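Local structure of collagen alpha-1(XX) chain (Homo sapiens, 5KF4) at residues L17-I27 with L92-P100. The protein is a collagen chain carrying fibronectin type III domains, of which this is the second, and probably serves in the extracellular matrix. Sequence-based numbering, arbitrary orientation.
Sequences LVLSQVTSSSI and LRGLVTTAP
V96 is the hub of this interface, its two methyls turned to different partners on 17-27. CG1, wedged into the space flanked by its own N and C (chi1 56°), takes L19 CD2 at 3.6 Å, the two side chains crossing obliquely. The same methyl meets I27 CD1 tip to tip at 3.8 Å. CG2 lies 3.9 Å from V22 CG2, where the two valines run alongside each other, pointing opposite ways. Cutting V96 back to an alanine removes both methyls and is likely to leave a gap among L19, V22 and I27, with the ends of L19 and I27 freer to turn. Toward the start of both strands, L17 swings its CG anti to the backbone N (chi1 -177°), which carries CD2 over the backbone of R93 and G94, while its CB rests 3.6 Å from L92 CD1. This is one edge of a fibronectin type III beta sandwich: strand 15-20 belongs to the three-stranded sheet, strand 87-97 to the four-stranded one, and the two edge strands run roughly parallel, 31° apart, with side chains filling the space between. L29 of the neighbouring strand 27-32 backs both L17 and L19. Where strand 87-97 ends, V22 CG1 lies over T97 O and T98 CA, and A99 N donates to T23 O at 3.1 Å, approaching well above the carbonyl plane. T23 OG1 in turn accepts from S25 N in an ST turn that probably helps set the direction of that carbonyl. T98 OG1 is hydrogen-bonded to A71 O and T74 N, whereas its CB sits 3.4 Å from T23 O.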
ATOM      1  N   LEU A  17      -0.089  -1.430   9.789  1.00 33.92           N
ATOM      2  CA  LEU A  17      -0.860  -0.746   8.757  1.00 15.13           C
ATOM      3  C   LEU A  17      -2.231  -0.315   9.278  1.00 29.10           C
ATOM      4  O   LEU A  17      -2.975  -1.121   9.833  1.00 29.77           O
ATOM      5  CB  LEU A  17      -1.032  -1.648   7.534  1.00 12.63           C
ATOM      6  CG  LEU A  17      -1.771  -1.025   6.350  1.00  9.33           C
ATOM      7  CD1 LEU A  17      -0.848  -0.036   5.658  1.00  9.09           C
ATOM      8  CD2 LEU A  17      -2.267  -2.076   5.380  1.00  6.69           C
ATOM      9  N   VAL A  18      -2.562   0.958   9.090  1.00 35.13           N
ATOM     10  CA  VAL A  18      -3.844   1.498   9.534  1.00 26.77           C
ATOM     11  C   VAL A  18      -4.624   2.100   8.362  1.00 23.98           C
ATOM     12  O   VAL A  18      -4.196   3.080   7.756  1.00 29.80           O
ATOM     13  CB  VAL A  18      -3.658   2.572  10.630  1.00 23.80           C
ATOM     14  CG1 VAL A  18      -5.001   3.053  11.140  1.00  6.03           C
ATOM     15  CG2 VAL A  18      -2.815   2.027  11.774  1.00 22.77           C
ATOM     16  N   LEU A  19      -5.780   1.516   8.064  1.00 26.22           N
ATOM     17  CA  LEU A  19      -6.627   1.975   6.966  1.00 31.79           C
ATOM     18  C   LEU A  19      -7.840   2.732   7.504  1.00 34.90           C
ATOM     19  O   LEU A  19      -8.764   2.121   8.038  1.00 35.94           O
ATOM     20  CB  LEU A  19      -7.088   0.796   6.095  1.00 31.52           C
ATOM     21  CG  LEU A  19      -6.080  -0.227   5.551  1.00 33.62           C
ATOM     22  CD1 LEU A  19      -5.634  -1.219   6.616  1.00 49.68           C
ATOM     23  CD2 LEU A  19      -6.656  -0.972   4.364  1.00 29.97           C
ATOM     24  N   SER A  20      -7.831   4.058   7.379  1.00 33.44           N
ATOM     25  CA  SER A  20      -8.889   4.881   7.967  1.00 26.84           C
ATOM     26  C   SER A  20      -9.460   5.902   6.984  1.00 25.85           C
ATOM     27  O   SER A  20      -9.152   5.861   5.792  1.00 28.24           O
ATOM     28  CB  SER A  20      -8.373   5.604   9.213  1.00 27.55           C
ATOM     29  OG  SER A  20      -7.284   6.453   8.898  1.00 33.22           O
ATOM     30  N   GLN A  21     -10.267   6.826   7.507  1.00 19.05           N
ATOM     31  CA  GLN A  21     -10.895   7.891   6.720  1.00 32.42           C
ATOM     32  C   GLN A  21     -11.512   7.343   5.441  1.00 36.74           C
ATOM     33  O   GLN A  21     -11.292   7.871   4.350  1.00 33.69           O
ATOM     34  CB  GLN A  21      -9.895   9.000   6.385  1.00 46.98           C
ATOM     35  CG  GLN A  21      -9.213   9.603   7.597  1.00 55.82           C
ATOM     36  CD  GLN A  21      -8.241  10.706   7.230  1.00 62.04           C
ATOM     37  OE1 GLN A  21      -8.188  11.144   6.081  1.00 70.35           O
ATOM     38  NE2 GLN A  21      -7.463  11.161   8.208  1.00 55.10           N
ATOM     39  N   VAL A  22     -12.290   6.279   5.591  1.00 34.56           N
ATOM     40  CA  VAL A  22     -12.868   5.597   4.449  1.00 26.41           C
ATOM     41  C   VAL A  22     -14.069   6.371   3.949  1.00 33.29           C
ATOM     42  O   VAL A  22     -15.019   6.615   4.692  1.00 52.14           O
ATOM     43  CB  VAL A  22     -13.295   4.163   4.808  1.00 18.67           C
ATOM     44  CG1 VAL A  22     -13.771   3.419   3.574  1.00 26.05           C
ATOM     45  CG2 VAL A  22     -12.151   3.429   5.479  1.00 17.94           C
ATOM     46  N   THR A  23     -14.017   6.766   2.685  1.00 18.31           N
ATOM     47  CA  THR A  23     -15.140   7.440   2.056  1.00 24.87           C
ATOM     48  C   THR A  23     -15.639   6.596   0.895  1.00 24.96           C
ATOM     49  O   THR A  23     -15.265   5.432   0.757  1.00 29.43           O
ATOM     50  CB  THR A  23     -14.761   8.849   1.567  1.00 28.17           C
ATOM     51  OG1 THR A  23     -14.012   8.754   0.348  1.00 22.81           O
ATOM     52  CG2 THR A  23     -13.935   9.582   2.634  1.00 13.00           C
ATOM     53  N   SER A  24     -16.486   7.186   0.062  1.00 21.13           N
ATOM     54  CA  SER A  24     -16.995   6.501  -1.117  1.00 15.39           C
ATOM     55  C   SER A  24     -15.915   6.305  -2.176  1.00 10.52           C
ATOM     56  O   SER A  24     -15.998   5.391  -3.001  1.00 25.32           O
ATOM     57  CB  SER A  24     -18.173   7.276  -1.711  1.00 24.14           C
ATOM     58  OG  SER A  24     -18.270   8.571  -1.141  1.00 33.97           O
ATOM     59  N   SER A  25     -14.896   7.158  -2.142  1.00 11.84           N
ATOM     60  CA  SER A  25     -13.886   7.157  -3.195  1.00 10.05           C
ATOM     61  C   SER A  25     -12.444   7.184  -2.686  1.00 12.93           C
ATOM     62  O   SER A  25     -11.503   7.185  -3.479  1.00 21.62           O
ATOM     63  CB  SER A  25     -14.120   8.346  -4.129  1.00 14.53           C
ATOM     64  OG  SER A  25     -13.927   9.571  -3.446  1.00 15.77           O
ATOM     65  N   SER A  26     -12.265   7.210  -1.372  1.00 13.32           N
ATOM     66  CA  SER A  26     -10.929   7.335  -0.787  1.00 11.66           C
ATOM     67  C   SER A  26     -10.745   6.548   0.506  1.00 20.56           C
ATOM     68  O   SER A  26     -11.695   6.308   1.249  1.00 17.24           O
ATOM     69  CB  SER A  26     -10.595   8.805  -0.517  1.00 17.93           C
ATOM     70  OG  SER A  26     -11.214   9.236   0.688  1.00 27.67           O
ATOM     71  N   ILE A  27      -9.507   6.138   0.757  1.00 31.88           N
ATOM     72  CA  ILE A  27      -9.133   5.597   2.058  1.00 27.58           C
ATOM     73  C   ILE A  27      -7.807   6.223   2.468  1.00 31.71           C
ATOM     74  O   ILE A  27      -7.046   6.694   1.619  1.00 33.82           O
ATOM     75  CB  ILE A  27      -8.963   4.064   2.067  1.00 20.44           C
ATOM     76  CG1 ILE A  27      -7.704   3.656   1.298  1.00 29.59           C
ATOM     77  CG2 ILE A  27     -10.230   3.369   1.577  1.00 22.86           C
ATOM     78  CD1 ILE A  27      -7.156   2.302   1.701  1.00 34.25           C
ATOM     79  N   LEU A  92       3.067  -4.612   4.028  1.00 32.61           N
ATOM     80  CA  LEU A  92       1.833  -4.733   4.785  1.00 23.94           C
ATOM     81  C   LEU A  92       0.654  -4.787   3.835  1.00 28.61           C
ATOM     82  O   LEU A  92       0.693  -4.209   2.750  1.00 34.88           O
ATOM     83  CB  LEU A  92       1.668  -3.536   5.729  1.00 19.02           C
ATOM     84  CG  LEU A  92       2.839  -3.158   6.639  1.00 19.26           C
ATOM     85  CD1 LEU A  92       2.565  -1.846   7.356  1.00 17.26           C
ATOM     86  CD2 LEU A  92       3.081  -4.264   7.654  1.00  9.19           C
ATOM     87  N   ARG A  93      -0.407  -5.463   4.248  1.00 31.49           N
ATOM     88  CA  ARG A  93      -1.624  -5.442   3.457  1.00 29.98           C
ATOM     89  C   ARG A  93      -2.885  -5.701   4.269  1.00 23.98           C
ATOM     90  O   ARG A  93      -2.833  -6.228   5.379  1.00 22.19           O
ATOM     91  CB  ARG A  93      -1.526  -6.440   2.294  1.00 21.88           C
ATOM     92  CG  ARG A  93      -1.414  -7.893   2.684  1.00 17.54           C
ATOM     93  CD  ARG A  93      -1.466  -8.750   1.430  1.00 25.30           C
ATOM     94  NE  ARG A  93      -0.594  -9.916   1.486  1.00 33.93           N
ATOM     95  CZ  ARG A  93      -0.400 -10.742   0.461  1.00 42.89           C
ATOM     96  NH1 ARG A  93      -1.029 -10.531  -0.690  1.00 39.94           N
ATOM     97  NH2 ARG A  93       0.412 -11.783   0.590  1.00 48.97           N
ATOM     98  N   GLY A  94      -4.013  -5.280   3.711  1.00 22.46           N
ATOM     99  CA  GLY A  94      -5.305  -5.460   4.345  1.00 18.09           C
ATOM    100  C   GLY A  94      -6.457  -5.205   3.393  1.00 29.14           C
ATOM    101  O   GLY A  94      -6.279  -4.626   2.321  1.00 22.63           O
ATOM    102  N   LEU A  95      -7.647  -5.641   3.791  1.00 32.53           N
ATOM    103  CA  LEU A  95      -8.844  -5.444   2.987  1.00 22.46           C
ATOM    104  C   LEU A  95      -9.688  -4.325   3.572  1.00 20.42           C
ATOM    105  O   LEU A  95      -9.932  -4.286   4.779  1.00 20.19           O
ATOM    106  CB  LEU A  95      -9.670  -6.729   2.912  1.00 22.97           C
ATOM    107  CG  LEU A  95      -9.063  -7.940   2.206  1.00 23.06           C
ATOM    108  CD1 LEU A  95      -9.890  -9.175   2.519  1.00 20.24           C
ATOM    109  CD2 LEU A  95      -8.993  -7.712   0.702  1.00 21.64           C
ATOM    110  N   VAL A  96     -10.141  -3.421   2.714  1.00 20.96           N
ATOM    111  CA  VAL A  96     -11.080  -2.390   3.129  1.00 15.94           C
ATOM    112  C   VAL A  96     -12.158  -2.184   2.067  1.00 21.15           C
ATOM    113  O   VAL A  96     -11.868  -2.146   0.873  1.00 12.98           O
ATOM    114  CB  VAL A  96     -10.355  -1.052   3.420  1.00 13.03           C
ATOM    115  CG1 VAL A  96      -9.545  -0.595   2.215  1.00 15.68           C
ATOM    116  CG2 VAL A  96     -11.348   0.017   3.848  1.00 18.56           C
ATOM    117  N   THR A  97     -13.406  -2.087   2.508  1.00 22.10           N
ATOM    118  CA  THR A  97     -14.518  -1.840   1.600  1.00 10.54           C
ATOM    119  C   THR A  97     -14.933  -0.380   1.725  1.00 14.37           C
ATOM    120  O   THR A  97     -15.215   0.095   2.824  1.00 15.12           O
ATOM    121  CB  THR A  97     -15.727  -2.761   1.888  1.00  5.78           C
ATOM    122  OG1 THR A  97     -15.358  -4.124   1.651  1.00 16.46           O
ATOM    123  CG2 THR A  97     -16.892  -2.415   0.978  1.00  5.84           C
ATOM    124  N   THR A  98     -14.950   0.334   0.601  1.00 12.33           N
ATOM    125  CA  THR A  98     -15.314   1.748   0.609  1.00  8.87           C
ATOM    126  C   THR A  98     -16.790   1.936   0.963  1.00 13.77           C
ATOM    127  O   THR A  98     -17.612   1.043   0.754  1.00 16.13           O
ATOM    128  CB  THR A  98     -15.021   2.432  -0.760  1.00 15.03           C
ATOM    129  OG1 THR A  98     -15.706   1.740  -1.810  1.00 16.85           O
ATOM    130  CG2 THR A  98     -13.534   2.429  -1.060  1.00  6.82           C
ATOM    131  N   ALA A  99     -17.104   3.093   1.536  1.00 12.83           N
ATOM    132  CA  ALA A  99     -18.473   3.448   1.886  1.00 14.08           C
ATOM    133  C   ALA A  99     -19.382   3.438   0.650  1.00 16.59           C
ATOM    134  O   ALA A  99     -18.903   3.600  -0.472  1.00 21.00           O
ATOM    135  CB  ALA A  99     -18.498   4.814   2.562  1.00 24.73           C
ATOM    136  N   PRO A 100     -20.698   3.239   0.852  1.00 21.15           N
ATOM    137  CA  PRO A 100     -21.648   3.218  -0.270  1.00 15.32           C
ATOM    138  C   PRO A 100     -21.723   4.541  -1.035  1.00 26.79           C
ATOM    139  O   PRO A 100     -21.711   5.609  -0.424  1.00 29.41           O
ATOM    140  CB  PRO A 100     -22.985   2.913   0.415  1.00  9.85           C
ATOM    141  CG  PRO A 100     -22.605   2.189   1.661  1.00  8.96           C
ATOM    142  CD  PRO A 100     -21.346   2.855   2.119  1.00 10.48           C
ATOM    143  OXT PRO A 100     -21.797   4.555  -2.264  1.00 30.00           O
TER